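Local coordinates for protein glycosyl transferase family 9 (Veillonella parvula, PDB 3TOV) that probably transfers a sugar, as a heptosyltransferase-like member of glycosyltransferase family 9 with a two-domain GT-B fold, at residues W107-M117 with F122-L132. Numbering follows the deposited sequence.
Sequences WKIHAPITTGM and FRPFMTKYTRL. With SO4 (sulfate ion), chain C.
The side chains of M117 and Y129 both leave the backbone with CG anti to N, at chi1 -168° and 165°. They run side by side and point the same way. M117, a selenomethionine, stays extended beyond CG. Its CG lies 3.3 Å from CE1 of Y129, and its CE ends near the Y129 hydroxyl. The selenium also touches L132, with SE 3.7 Å from CD1, so the chain is held between a ring and a leucine. With an alanine in place of Y129, M117 CG and CE would probably lose their aromatic neighbour, and that side chain would be freer to turn. Nearby, the extended side chain of R131 has NH2 donating to O3 of a sulfate at 2.8 Å; the ion probably came from the crystallisation liquor.

Backbone bonds tie the segments further back. T127 N donates to T114 O at 2.8 Å. The hydroxyl of T127 turns back to I113 and T114, where OG1 accepts a weak bond from T114 N. T130 N also gives a weak bond to G116 O. The short, weakly bonded strand 128-129 runs beside strand 113-116 as the outermost strand of the six-stranded parallel sheet of the N-terminal Rossmann-like domain, as in GT-B glycosyltransferases. Strand 92-95 bonds to 113-116 as its other neighbour, and helix 139-149 packs on T130 and L132.

At the other end, W107, in the last turn of helix 100-109, meets two phenylalanines. The five-membered ring of W107 points its edge at the face of F125, planes at 63°, centroids 4.9 Å apart, with NE1 above the phenyl toward its rim. CB of W107 lies 3.6 Å from CD1 of F122, whose ring sits obliquely to the indole. W107, F122 and F125 together form an aromatic cluster. P124 CB lies over the opposite face of F125.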
loop_
_atom_site.group_PDB
_atom_site.type_symbol
_atom_site.label_atom_id
_atom_site.label_comp_id
_atom_site.label_asym_id
_atom_site.label_seq_id
_atom_site.Cartn_x
_atom_site.Cartn_y
_atom_site.Cartn_z
ATOM N N TRP A 107 -0.139 25.227 -4.287
ATOM C CA TRP A 107 0.012 26.630 -4.612
ATOM C C TRP A 107 -1.104 27.419 -3.942
ATOM O O TRP A 107 -0.838 28.384 -3.233
ATOM C CB TRP A 107 -0.035 26.824 -6.129
ATOM C CG TRP A 107 -0.167 28.249 -6.567
ATOM C CD1 TRP A 107 0.842 29.149 -6.724
ATOM C CD2 TRP A 107 -1.377 28.935 -6.914
ATOM N NE1 TRP A 107 0.340 30.359 -7.143
ATOM C CE2 TRP A 107 -1.021 30.256 -7.268
ATOM C CE3 TRP A 107 -2.726 28.570 -6.953
ATOM C CZ2 TRP A 107 -1.966 31.211 -7.657
ATOM C CZ3 TRP A 107 -3.664 29.528 -7.340
ATOM C CH2 TRP A 107 -3.275 30.826 -7.687
ATOM N N LYS A 108 -2.350 26.991 -4.150
ATOM C CA LYS A 108 -3.503 27.711 -3.637
ATOM C C LYS A 108 -3.450 27.944 -2.128
ATOM O O LYS A 108 -3.932 28.964 -1.635
ATOM C CB LYS A 108 -4.799 26.996 -4.001
ATOM C CG LYS A 108 -6.064 27.788 -3.637
ATOM C CD LYS A 108 -6.233 29.046 -4.511
ATOM C CE LYS A 108 -6.958 30.157 -3.753
ATOM N NZ LYS A 108 -8.003 29.612 -2.814
ATOM N N ILE A 109 -2.879 27.002 -1.391
ATOM C CA ILE A 109 -2.679 27.196 0.039
ATOM C C ILE A 109 -1.851 28.468 0.312
ATOM O O ILE A 109 -2.103 29.204 1.268
ATOM C CB ILE A 109 -2.023 25.956 0.651
ATOM C CG1 ILE A 109 -2.965 24.756 0.489
ATOM C CG2 ILE A 109 -1.677 26.188 2.106
ATOM C CD1 ILE A 109 -2.279 23.400 0.546
ATOM N N HIS A 110 -0.870 28.724 -0.547
ATOM C CA HIS A 110 -0.103 29.964 -0.500
ATOM C C HIS A 110 0.702 30.149 0.765
ATOM O O HIS A 110 0.637 31.202 1.388
ATOM C CB HIS A 110 -1.020 31.165 -0.685
ATOM C CG HIS A 110 -0.974 31.738 -2.062
ATOM N ND1 HIS A 110 -1.819 31.322 -3.069
ATOM C CD2 HIS A 110 -0.163 32.676 -2.607
ATOM C CE1 HIS A 110 -1.536 31.988 -4.175
ATOM N NE2 HIS A 110 -0.535 32.815 -3.923
ATOM N N ALA A 111 1.475 29.138 1.140
ATOM C CA ALA A 111 2.306 29.250 2.332
ATOM C C ALA A 111 3.613 29.965 2.014
ATOM O O ALA A 111 4.120 29.885 0.889
ATOM C CB ALA A 111 2.569 27.881 2.950
ATOM N N PRO A 112 4.163 30.665 3.012
ATOM C CA PRO A 112 5.434 31.382 2.931
ATOM C C PRO A 112 6.441 30.591 2.116
ATOM O O PRO A 112 7.245 31.150 1.366
ATOM C CB PRO A 112 5.886 31.416 4.385
ATOM C CG PRO A 112 4.634 31.482 5.146
ATOM C CD PRO A 112 3.629 30.662 4.384
ATOM N N ILE A 113 6.403 29.277 2.271
ATOM C CA ILE A 113 7.317 28.447 1.526
ATOM C C ILE A 113 6.694 27.123 1.104
ATOM O O ILE A 113 6.216 26.351 1.932
ATOM C CB ILE A 113 8.629 28.246 2.303
ATOM C CG1 ILE A 113 9.172 26.843 2.106
ATOM C CG2 ILE A 113 8.421 28.479 3.787
ATOM C CD1 ILE A 113 10.117 26.503 3.184
ATOM N N THR A 114 6.682 26.903 -0.208
ATOM C CA THR A 114 6.242 25.646 -0.796
ATOM C C THR A 114 7.446 24.869 -1.300
ATOM O O THR A 114 8.370 25.431 -1.908
ATOM C CB THR A 114 5.280 25.855 -1.989
ATOM O OG1 THR A 114 4.180 26.686 -1.595
ATOM C CG2 THR A 114 4.753 24.525 -2.475
ATOM N N THR A 115 7.430 23.569 -1.037
ATOM C CA THR A 115 8.480 22.691 -1.514
ATOM C C THR A 115 7.914 21.307 -1.901
ATOM O O THR A 115 6.707 21.146 -2.110
ATOM C CB THR A 115 9.699 22.655 -0.529
ATOM O OG1 THR A 115 10.825 22.042 -1.164
ATOM C CG2 THR A 115 9.375 21.931 0.760
ATOM N N GLY A 116 8.786 20.319 -2.037
ATOM C CA GLY A 116 8.387 19.059 -2.626
ATOM C C GLY A 116 8.477 19.172 -4.135
ATOM O O GLY A 116 9.223 19.976 -4.676
HETATM N N MSE A 117 7.706 18.361 -4.833
HETATM C CA MSE A 117 7.783 18.353 -6.275
HETATM C C MSE A 117 6.409 18.669 -6.815
HETATM O O MSE A 117 5.418 18.113 -6.349
HETATM C CB MSE A 117 8.230 16.982 -6.776
HETATM C CG MSE A 117 8.598 17.005 -8.230
HETATM SE SE MSE A 117 8.688 15.271 -9.065
HETATM C CE MSE A 117 8.974 15.890 -10.886
ATOM N N PHE A 122 3.490 24.995 -12.060
ATOM C CA PHE A 122 3.572 25.713 -10.789
ATOM C C PHE A 122 4.994 25.874 -10.245
ATOM O O PHE A 122 5.197 26.525 -9.210
ATOM C CB PHE A 122 2.723 25.018 -9.736
ATOM C CG PHE A 122 1.269 24.963 -10.079
ATOM C CD1 PHE A 122 0.403 25.928 -9.621
ATOM C CD2 PHE A 122 0.767 23.940 -10.865
ATOM C CE1 PHE A 122 -0.922 25.874 -9.937
ATOM C CE2 PHE A 122 -0.568 23.882 -11.182
ATOM C CZ PHE A 122 -1.408 24.848 -10.720
ATOM N N ARG A 123 5.968 25.273 -10.932
ATOM C CA ARG A 123 7.348 25.267 -10.459
ATOM C C ARG A 123 7.752 26.634 -9.991
ATOM O O ARG A 123 8.154 26.786 -8.841
ATOM C CB ARG A 123 8.331 24.790 -11.525
ATOM C CG ARG A 123 9.207 23.644 -11.040
ATOM C CD ARG A 123 10.478 23.485 -11.858
ATOM N NE ARG A 123 11.525 24.401 -11.415
ATOM C CZ ARG A 123 12.791 24.056 -11.202
ATOM N NH1 ARG A 123 13.192 22.798 -11.393
ATOM N NH2 ARG A 123 13.658 24.979 -10.800
ATOM N N PRO A 124 7.620 27.637 -10.876
ATOM C CA PRO A 124 8.085 29.016 -10.661
ATOM C C PRO A 124 7.829 29.575 -9.254
ATOM O O PRO A 124 8.723 30.191 -8.670
ATOM C CB PRO A 124 7.275 29.810 -11.689
ATOM C CG PRO A 124 7.063 28.849 -12.801
ATOM C CD PRO A 124 6.909 27.495 -12.165
ATOM N N PHE A 125 6.630 29.355 -8.723
ATOM C CA PHE A 125 6.206 29.943 -7.450
ATOM C C PHE A 125 6.730 29.224 -6.203
ATOM O O PHE A 125 6.441 29.627 -5.075
ATOM C CB PHE A 125 4.679 29.978 -7.378
ATOM C CG PHE A 125 4.021 30.324 -8.677
ATOM C CD1 PHE A 125 3.677 31.632 -8.966
ATOM C CD2 PHE A 125 3.753 29.341 -9.613
ATOM C CE1 PHE A 125 3.075 31.951 -10.161
ATOM C CE2 PHE A 125 3.155 29.653 -10.812
ATOM C CZ PHE A 125 2.813 30.956 -11.088
HETATM N N MSE A 126 7.486 28.153 -6.391
HETATM C CA MSE A 126 7.969 27.401 -5.249
HETATM C C MSE A 126 9.199 28.018 -4.586
HETATM O O MSE A 126 9.837 28.917 -5.137
HETATM C CB MSE A 126 8.265 25.995 -5.681
HETATM C CG MSE A 126 7.042 25.228 -6.018
HETATM SE SE MSE A 126 7.512 23.351 -6.049
HETATM C CE MSE A 126 8.375 23.340 -7.789
ATOM N N THR A 127 9.522 27.540 -3.389
ATOM C CA THR A 127 10.703 28.021 -2.684
ATOM C C THR A 127 11.888 27.136 -3.053
ATOM O O THR A 127 12.954 27.620 -3.461
ATOM C CB THR A 127 10.511 27.962 -1.161
ATOM O OG1 THR A 127 9.261 28.556 -0.812
ATOM C CG2 THR A 127 11.630 28.704 -0.455
ATOM N N LYS A 128 11.682 25.831 -2.899
ATOM C CA LYS A 128 12.674 24.833 -3.249
ATOM C C LYS A 128 11.985 23.654 -3.928
ATOM O O LYS A 128 11.177 22.951 -3.321
ATOM C CB LYS A 128 13.423 24.366 -2.003
ATOM C CG LYS A 128 14.538 23.372 -2.301
ATOM C CD LYS A 128 15.446 23.132 -1.100
ATOM C CE LYS A 128 16.790 22.558 -1.537
ATOM N NZ LYS A 128 17.609 23.578 -2.269
ATOM N N TYR A 129 12.299 23.456 -5.199
ATOM C CA TYR A 129 11.738 22.348 -5.954
ATOM C C TYR A 129 12.590 21.105 -5.789
ATOM O O TYR A 129 13.585 20.942 -6.478
ATOM C CB TYR A 129 11.641 22.724 -7.431
ATOM C CG TYR A 129 11.415 21.563 -8.373
ATOM C CD1 TYR A 129 10.215 20.864 -8.374
ATOM C CD2 TYR A 129 12.394 21.183 -9.279
ATOM C CE1 TYR A 129 9.997 19.810 -9.245
ATOM C CE2 TYR A 129 12.188 20.133 -10.155
ATOM C CZ TYR A 129 10.988 19.445 -10.134
ATOM O OH TYR A 129 10.776 18.393 -11.005
ATOM N N THR A 130 12.206 20.232 -4.868
ATOM C CA THR A 130 12.896 18.961 -4.705
ATOM C C THR A 130 12.322 17.888 -5.623
ATOM O O THR A 130 11.237 17.385 -5.374
ATOM C CB THR A 130 12.785 18.453 -3.268
ATOM O OG1 THR A 130 11.426 18.074 -2.998
ATOM C CG2 THR A 130 13.221 19.533 -2.299
ATOM N N ARG A 131 13.062 17.519 -6.665
ATOM C CA ARG A 131 12.635 16.464 -7.591
ATOM C C ARG A 131 12.713 15.055 -6.990
ATOM O O ARG A 131 13.636 14.752 -6.225
ATOM C CB ARG A 131 13.463 16.507 -8.872
ATOM C CG ARG A 131 13.178 15.363 -9.798
ATOM C CD ARG A 131 14.061 15.406 -11.019
ATOM N NE ARG A 131 13.689 14.358 -11.965
ATOM C CZ ARG A 131 14.244 14.189 -13.163
ATOM N NH1 ARG A 131 15.213 15.001 -13.577
ATOM N NH2 ARG A 131 13.819 13.208 -13.950
ATOM N N LEU A 132 11.748 14.204 -7.356
ATOM C CA LEU A 132 11.648 12.831 -6.855
ATOM C C LEU A 132 12.496 11.843 -7.646
ATOM O O LEU A 132 12.456 11.845 -8.878
ATOM C CB LEU A 132 10.215 12.363 -6.960
ATOM C CG LEU A 132 9.149 13.054 -6.125
ATOM C CD1 LEU A 132 7.779 12.653 -6.673
ATOM C CD2 LEU A 132 9.300 12.692 -4.650
HETATM S S SO4 C . 15.802 12.484 -17.224
HETATM O O1 SO4 C . 16.812 13.145 -16.393
HETATM O O2 SO4 C . 16.137 11.072 -17.399
HETATM O O3 SO4 C . 14.500 12.576 -16.570
HETATM O O4 SO4 C . 15.720 13.134 -18.532
#